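Local coordinates for DUF4848 domain-containing protein (Bacteroides thetaiotaomicron, PDB 4LB8) that is of unknown function but is probably a lipoprotein carried on the bacterial cell envelope, at residues Phe148-Arg151 and Gln152-Phe155; Gln63-Leu66 and Met67-Asp71; Glu34-Glu37 and Asn38-Lys42. All coordinates share one frame; numbering follows the deposited sequence.

Interaction 1: Phe148-Arg151 and Gln152-Phe155; sequences FKER and QQQF
F148 carries its ring forward, beside its own carbonyl carbon, with CG anti to the backbone N (chi1 -177°). Q152, one turn later, leans its CG back beside its own backbone N (chi1 -72°) and bends again at the next bond. The two side chains therefore run side by side. The ring atom CE2 of F148 lies 3.5 Å from CG of Q152, and the ring and amide planes are 21° apart. R151 lies alongside Q152 and points the same way, its guanidinium plane turned only modestly against the amide. Its chain is extended as far as NE, and NH1 of R151 comes within 3.1 Å of OE1 of Q152. The angle there is too poor for a hydrogen bond, and the two groups simply lie close. An alanine at Q152 would remove the amide and CG, and is likely to leave the F148 ring and the R151 guanidinium without the side chain that lies against both.

The helix ends here. The bond from N of Q152 to O of F148 is weak, at 3.3 Å. That from N of Q153 to O of K149 is shorter, 2.9 Å, but strongly bent and also weak. Q153 is the first residue to leave helical geometry. The carboxylate of E150 is turned back to T146 through OE1.

F148 also meets the ring of Y115. The guanidinium of R151 makes a cation-pi contact with Y184 of the second subunit, and Q152 packs on that same tyrosine. The short helix 148-152 thus lies against the partner chain, just before the loop that leads to strand 161-163.

Interaction 2: Gln63-Leu66 and Met67-Asp71; sequences QMIL and MQEAD
M67 opens the second segment of this helix by donating its backbone N to O of Q63 over 2.9 Å. Its CB rests near O of M64, while the selenium end of this selenomethionine leads away from the preceding segment.

Q68 follows, with its N bonded to O of M64 at 3.0 Å. Its side chain lies beside that of M64, also a selenomethionine, and both point the same way. M64 puts CG anti to its own N (chi1 -168°) and then bends twice, which carries its methyl CE to 3.4 Å from CG of Q68. V52 of helix 48-57 touches both side chains.

E69 bonds through N to O of I65 at 3.1 Å. Its CG stands beside its own backbone N, and the extended chain passes back over the first segment. On the way, CG of E69 comes 3.3 Å from O of I65. OE2 of E69 lies 4.0 Å from CG2 of I65, and OE1 of E69 is 3.9 Å from CD1 of L66. The side chains of E69 and L66 cross at about a right angle, and the carboxylate oxygens meet the methyls of I65 and L66.

A70 donates N to O of L66 at 2.8 Å and packs, like L66, on Y98 of helix 84-98. D71 takes no part across the segments; its OD1 forms a salt bridge with R208 of the second subunit.

The four backbone bonds are i to i+4 bonds of a regular alpha-helix, in the early part of helix 63-80. These main-chain bonds hold the helix. The side-chain contacts along it are apolar or carboxylate-to-methyl packing, with no polar pairing between them.

Interaction 3: Glu34-Glu37 and Asn38-Lys42; sequences ESYE and NALLK
Y36 and L40 stand one turn apart on the alpha-helix 33-44, side by side and pointing the same way. The methyl CD2 of L40 meets the phenol end of the tyrosine, 3.6 Å from OH of Y36 and 4.0 Å from its CZ. Both side chains have CG anti to the backbone N, at chi1 153° for Y36, and this sends them along the same flank of the helix.

The main chain beneath is regular. N of L40 bonds to O of Y36 at 2.8 Å. N of A39 reaches O of S35, whose OG is itself bonded to OD1 of D32, at the same length. N of L41 reaches O of E37 at 3.2 Å.

Further out, other residues fix the tyrosine: its ring meets F133 at a shallow angle and F30 edge-to-face, and its hydroxyl is hydrogen-bonded to OD1 of N123, a residue that L40 also touches. The helix is thus set on the small mixed sheet through strands 27-30 and 132-135. It also packs on the second subunit, with E37 on I191, L40 on V258 and L41 on A225 of that chain.

One residue before the A39 bond in the helical series, N of N38 bonds to O of E34 at 3.0 Å.

Overall arrangement
Interaction 3 comes first along the chain, on helix 33-44, then interaction 2, early in helix 63-80, and last interaction 1, where helix 148-152 ends. Interactions 2 and 3 have centres about 21 Å apart and lie on the same side of the chain's centre. Interaction 1 is about 23 Å from interaction 2 and about 29 Å from interaction 3, between centres. None touches another. All three lie in the part of the chain that precedes the large antiparallel sheet starting at strand 161-163. Each also meets the second subunit, so the helices of this region are joined to the partner chain at several separate places.

Interaction 1: Phe148-Arg151 and Gln152-Phe155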
loop_
_atom_site.group_PDB
_atom_site.type_symbol
_atom_site.label_atom_id
_atom_site.label_comp_id
_atom_site.label_asym_id
_atom_site.label_seq_id
_atom_site.Cartn_x
_atom_site.Cartn_y
_atom_site.Cartn_z
ATOM N N PHE A 148 19.168 7.690 0.236
ATOM C CA PHE A 148 18.275 6.537 0.101
ATOM C C PHE A 148 16.970 6.903 -0.652
ATOM O O PHE A 148 16.450 6.084 -1.417
ATOM C CB PHE A 148 17.950 5.925 1.481
ATOM C CG PHE A 148 17.098 4.685 1.353
ATOM C CD1 PHE A 148 17.669 3.460 1.018
ATOM C CD2 PHE A 148 15.715 4.761 1.456
ATOM C CE1 PHE A 148 16.876 2.336 0.812
ATOM C CE2 PHE A 148 14.925 3.639 1.233
ATOM C CZ PHE A 148 15.513 2.429 0.931
ATOM N N LYS A 149 16.453 8.129 -0.423
ATOM C CA LYS A 149 15.237 8.668 -1.031
ATOM C C LYS A 149 15.358 8.712 -2.567
ATOM O O LYS A 149 14.378 8.463 -3.257
ATOM C CB LYS A 149 14.912 10.061 -0.460
ATOM C CG LYS A 149 14.485 10.043 1.010
ATOM C CD LYS A 149 13.600 11.246 1.392
ATOM C CE LYS A 149 12.767 11.033 2.645
ATOM N NZ LYS A 149 13.497 11.397 3.892
ATOM N N GLU A 150 16.565 8.935 -3.094
ATOM C CA GLU A 150 16.812 8.961 -4.536
ATOM C C GLU A 150 16.616 7.543 -5.156
ATOM O O GLU A 150 16.126 7.435 -6.280
ATOM C CB GLU A 150 18.210 9.517 -4.804
ATOM C CG GLU A 150 18.430 10.020 -6.219
ATOM C CD GLU A 150 19.893 10.061 -6.636
ATOM O OE1 GLU A 150 20.736 10.462 -5.801
ATOM O OE2 GLU A 150 20.197 9.664 -7.784
ATOM N N ARG A 151 16.931 6.475 -4.397
ATOM C CA ARG A 151 16.773 5.083 -4.824
ATOM C C ARG A 151 15.293 4.674 -4.907
ATOM O O ARG A 151 14.914 3.974 -5.848
ATOM C CB ARG A 151 17.528 4.135 -3.876
ATOM C CG ARG A 151 17.524 2.677 -4.308
ATOM C CD ARG A 151 18.075 1.792 -3.224
ATOM N NE ARG A 151 17.906 0.380 -3.565
ATOM C CZ ARG A 151 16.969 -0.409 -3.047
ATOM N NH1 ARG A 151 16.115 0.064 -2.143
ATOM N NH2 ARG A 151 16.890 -1.682 -3.411
ATOM N N GLN A 152 14.476 5.066 -3.909
ATOM C CA GLN A 152 13.045 4.726 -3.859
ATOM C C GLN A 152 12.169 5.755 -4.583
ATOM O O GLN A 152 10.972 5.501 -4.757
ATOM C CB GLN A 152 12.565 4.567 -2.403
ATOM C CG GLN A 152 13.081 3.307 -1.715
ATOM C CD GLN A 152 12.619 2.023 -2.356
ATOM O OE1 GLN A 152 13.396 1.316 -3.012
ATOM N NE2 GLN A 152 11.349 1.685 -2.173
ATOM N N GLN A 153 12.762 6.893 -5.029
ATOM C CA GLN A 153 12.050 7.988 -5.701
ATOM C C GLN A 153 11.259 7.483 -6.914
ATOM O O GLN A 153 11.704 6.601 -7.655
ATOM C CB GLN A 153 12.976 9.183 -6.059
ATOM C CG GLN A 153 13.380 9.381 -7.525
ATOM C CD GLN A 153 13.691 10.834 -7.808
ATOM O OE1 GLN A 153 14.826 11.306 -7.649
ATOM N NE2 GLN A 153 12.677 11.582 -8.226
ATOM N N GLN A 154 10.044 8.032 -7.043
ATOM C CA GLN A 154 9.055 7.724 -8.070
ATOM C C GLN A 154 8.079 8.914 -8.201
ATOM O O GLN A 154 7.865 9.638 -7.223
ATOM C CB GLN A 154 8.316 6.417 -7.676
ATOM C CG GLN A 154 7.537 5.726 -8.795
ATOM C CD GLN A 154 8.399 5.128 -9.872
ATOM O OE1 GLN A 154 9.334 4.355 -9.617
ATOM N NE2 GLN A 154 8.075 5.464 -11.111
ATOM N N PHE A 155 7.504 9.118 -9.402
ATOM C CA PHE A 155 6.537 10.191 -9.640
ATOM C C PHE A 155 5.101 9.796 -9.222
ATOM O O PHE A 155 4.273 10.687 -8.991
ATOM C CB PHE A 155 6.550 10.615 -11.115
ATOM C CG PHE A 155 7.624 11.622 -11.443
ATOM C CD1 PHE A 155 7.400 12.984 -11.265
ATOM C CD2 PHE A 155 8.861 11.210 -11.931
ATOM C CE1 PHE A 155 8.396 13.917 -11.561
ATOM C CE2 PHE A 155 9.856 12.142 -12.228
ATOM C CZ PHE A 155 9.618 13.490 -12.042
#

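Interaction 2: Gln63-Leu66 and Met67-Asp71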
loop_
_atom_site.group_PDB
_atom_site.type_symbol
_atom_site.label_atom_id
_atom_site.label_comp_id
_atom_site.label_asym_id
_atom_site.label_seq_id
_atom_site.Cartn_x
_atom_site.Cartn_y
_atom_site.Cartn_z
ATOM N N GLN A 63 32.749 -4.837 -2.119
ATOM C CA GLN A 63 31.562 -4.354 -1.430
ATOM C C GLN A 63 30.579 -5.479 -1.193
ATOM O O GLN A 63 29.884 -5.460 -0.172
ATOM C CB GLN A 63 30.913 -3.234 -2.207
ATOM C CG GLN A 63 31.479 -1.913 -1.771
ATOM C CD GLN A 63 30.744 -0.761 -2.345
ATOM O OE1 GLN A 63 29.520 -0.818 -2.577
ATOM N NE2 GLN A 63 31.469 0.333 -2.507
HETATM N N MSE A 64 30.572 -6.489 -2.091
HETATM C CA MSE A 64 29.742 -7.669 -1.940
HETATM C C MSE A 64 30.128 -8.459 -0.660
HETATM O O MSE A 64 29.232 -8.832 0.098
HETATM C CB MSE A 64 29.830 -8.558 -3.179
HETATM C CG MSE A 64 28.765 -9.637 -3.188
HETATM SE SE MSE A 64 29.408 -11.482 -3.012
HETATM C CE MSE A 64 30.277 -11.496 -1.523
ATOM N N ILE A 65 31.447 -8.700 -0.417
ATOM C CA ILE A 65 31.945 -9.437 0.764
ATOM C C ILE A 65 31.570 -8.663 2.033
ATOM O O ILE A 65 31.136 -9.277 3.014
ATOM C CB ILE A 65 33.482 -9.754 0.690
ATOM C CG1 ILE A 65 33.893 -10.505 -0.620
ATOM C CG2 ILE A 65 34.021 -10.439 1.972
ATOM C CD1 ILE A 65 33.456 -12.025 -0.784
ATOM N N LEU A 66 31.675 -7.323 1.986
ATOM C CA LEU A 66 31.277 -6.454 3.092
ATOM C C LEU A 66 29.766 -6.572 3.367
ATOM O O LEU A 66 29.389 -6.573 4.524
ATOM C CB LEU A 66 31.666 -4.990 2.802
ATOM C CG LEU A 66 31.644 -4.048 3.998
ATOM C CD1 LEU A 66 32.730 -4.406 5.000
ATOM C CD2 LEU A 66 31.767 -2.611 3.542
HETATM N N MSE A 67 28.918 -6.681 2.323
HETATM C CA MSE A 67 27.459 -6.839 2.427
HETATM C C MSE A 67 27.129 -8.181 3.080
HETATM O O MSE A 67 26.261 -8.232 3.954
HETATM C CB MSE A 67 26.787 -6.714 1.047
HETATM C CG MSE A 67 25.249 -6.662 1.101
HETATM SE SE MSE A 67 24.536 -5.169 2.132
HETATM C CE MSE A 67 24.353 -3.838 0.697
ATOM N N GLN A 68 27.850 -9.252 2.707
ATOM C CA GLN A 68 27.705 -10.562 3.352
ATOM C C GLN A 68 27.954 -10.411 4.868
ATOM O O GLN A 68 27.133 -10.840 5.683
ATOM C CB GLN A 68 28.699 -11.586 2.767
ATOM C CG GLN A 68 28.444 -12.021 1.351
ATOM C CD GLN A 68 27.508 -13.200 1.251
ATOM O OE1 GLN A 68 26.382 -13.074 0.749
ATOM N NE2 GLN A 68 27.969 -14.388 1.674
ATOM N N GLU A 69 29.079 -9.762 5.224
ATOM C CA GLU A 69 29.501 -9.511 6.597
ATOM C C GLU A 69 28.490 -8.653 7.356
ATOM O O GLU A 69 28.143 -8.982 8.495
ATOM C CB GLU A 69 30.865 -8.812 6.603
ATOM C CG GLU A 69 32.026 -9.695 6.194
ATOM C CD GLU A 69 33.386 -9.026 6.272
ATOM O OE1 GLU A 69 33.458 -7.860 6.731
ATOM O OE2 GLU A 69 34.384 -9.678 5.886
ATOM N N ALA A 70 28.026 -7.548 6.718
ATOM C CA ALA A 70 27.101 -6.580 7.293
ATOM C C ALA A 70 25.795 -7.254 7.669
ATOM O O ALA A 70 25.337 -7.084 8.802
ATOM C CB ALA A 70 26.860 -5.439 6.311
ATOM N N ASP A 71 25.242 -8.076 6.731
ATOM C CA ASP A 71 24.001 -8.848 6.853
ATOM C C ASP A 71 24.135 -9.938 7.950
ATOM O O ASP A 71 23.250 -10.055 8.814
ATOM C CB ASP A 71 23.591 -9.446 5.489
ATOM C CG ASP A 71 22.864 -8.480 4.548
ATOM O OD1 ASP A 71 22.330 -7.453 5.034
ATOM O OD2 ASP A 71 22.752 -8.796 3.344
#

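Interaction 3: Glu34-Glu37 and Asn38-Lys42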
loop_
_atom_site.group_PDB
_atom_site.type_symbol
_atom_site.label_atom_id
_atom_site.label_comp_id
_atom_site.label_asym_id
_atom_site.label_seq_id
_atom_site.Cartn_x
_atom_site.Cartn_y
_atom_site.Cartn_z
ATOM N N GLU A 34 35.327 -5.174 -22.661
ATOM C CA GLU A 34 34.920 -6.528 -23.044
ATOM C C GLU A 34 35.207 -7.525 -21.910
ATOM O O GLU A 34 34.324 -8.316 -21.560
ATOM C CB GLU A 34 35.627 -6.927 -24.356
ATOM C CG GLU A 34 35.314 -8.320 -24.879
ATOM C CD GLU A 34 36.439 -8.988 -25.650
ATOM O OE1 GLU A 34 37.622 -8.805 -25.274
ATOM O OE2 GLU A 34 36.133 -9.735 -26.607
ATOM N N SER A 35 36.404 -7.428 -21.299
ATOM C CA SER A 35 36.831 -8.248 -20.164
ATOM C C SER A 35 35.921 -8.022 -18.964
ATOM O O SER A 35 35.440 -8.983 -18.367
ATOM C CB SER A 35 38.281 -7.941 -19.797
ATOM O OG SER A 35 39.126 -8.302 -20.876
ATOM N N TYR A 36 35.650 -6.749 -18.650
ATOM C CA TYR A 36 34.814 -6.325 -17.532
ATOM C C TYR A 36 33.368 -6.864 -17.704
ATOM O O TYR A 36 32.870 -7.551 -16.808
ATOM C CB TYR A 36 34.865 -4.772 -17.379
ATOM C CG TYR A 36 33.632 -4.179 -16.743
ATOM C CD1 TYR A 36 33.346 -4.392 -15.396
ATOM C CD2 TYR A 36 32.694 -3.493 -17.506
ATOM C CE1 TYR A 36 32.162 -3.935 -14.825
ATOM C CE2 TYR A 36 31.510 -3.028 -16.945
ATOM C CZ TYR A 36 31.245 -3.262 -15.606
ATOM O OH TYR A 36 30.092 -2.786 -15.048
ATOM N N GLU A 37 32.725 -6.591 -18.859
ATOM C CA GLU A 37 31.350 -7.011 -19.140
ATOM C C GLU A 37 31.228 -8.523 -19.105
ATOM O O GLU A 37 30.231 -9.021 -18.599
ATOM C CB GLU A 37 30.843 -6.436 -20.470
ATOM C CG GLU A 37 30.371 -4.991 -20.333
ATOM C CD GLU A 37 30.178 -4.211 -21.621
ATOM O OE1 GLU A 37 30.807 -4.581 -22.641
ATOM O OE2 GLU A 37 29.459 -3.182 -21.591
ATOM N N ASN A 38 32.261 -9.246 -19.592
ATOM C CA ASN A 38 32.312 -10.704 -19.564
ATOM C C ASN A 38 32.436 -11.219 -18.147
ATOM O O ASN A 38 31.642 -12.081 -17.764
ATOM C CB ASN A 38 33.461 -11.222 -20.417
ATOM C CG ASN A 38 33.026 -11.507 -21.826
ATOM O OD1 ASN A 38 32.871 -10.595 -22.659
ATOM N ND2 ASN A 38 32.725 -12.776 -22.089
ATOM N N ALA A 39 33.403 -10.684 -17.353
ATOM C CA ALA A 39 33.594 -11.074 -15.949
ATOM C C ALA A 39 32.347 -10.771 -15.103
ATOM O O ALA A 39 32.011 -11.558 -14.224
ATOM C CB ALA A 39 34.794 -10.366 -15.365
ATOM N N LEU A 40 31.641 -9.658 -15.390
ATOM C CA LEU A 40 30.423 -9.284 -14.673
ATOM C C LEU A 40 29.318 -10.378 -14.904
ATOM O O LEU A 40 28.723 -10.875 -13.927
ATOM C CB LEU A 40 29.973 -7.871 -15.135
ATOM C CG LEU A 40 28.799 -7.170 -14.402
ATOM C CD1 LEU A 40 29.164 -6.748 -12.986
ATOM C CD2 LEU A 40 28.325 -5.975 -15.200
ATOM N N LEU A 41 29.124 -10.801 -16.180
ATOM C CA LEU A 41 28.162 -11.827 -16.587
ATOM C C LEU A 41 28.485 -13.169 -15.942
ATOM O O LEU A 41 27.605 -13.768 -15.319
ATOM C CB LEU A 41 28.132 -11.976 -18.129
ATOM C CG LEU A 41 27.198 -13.079 -18.680
ATOM C CD1 LEU A 41 25.722 -12.724 -18.416
ATOM C CD2 LEU A 41 27.435 -13.288 -20.146
ATOM N N LYS A 42 29.748 -13.642 -16.093
ATOM C CA LYS A 42 30.204 -14.920 -15.530
ATOM C C LYS A 42 30.092 -14.910 -13.998
ATOM O O LYS A 42 29.485 -15.823 -13.453
ATOM C CB LYS A 42 31.629 -15.279 -15.973
ATOM C CG LYS A 42 31.872 -15.347 -17.489
ATOM C CD LYS A 42 31.476 -16.664 -18.150
ATOM C CE LYS A 42 31.726 -16.640 -19.645
ATOM N NZ LYS A 42 31.500 -17.975 -20.274
#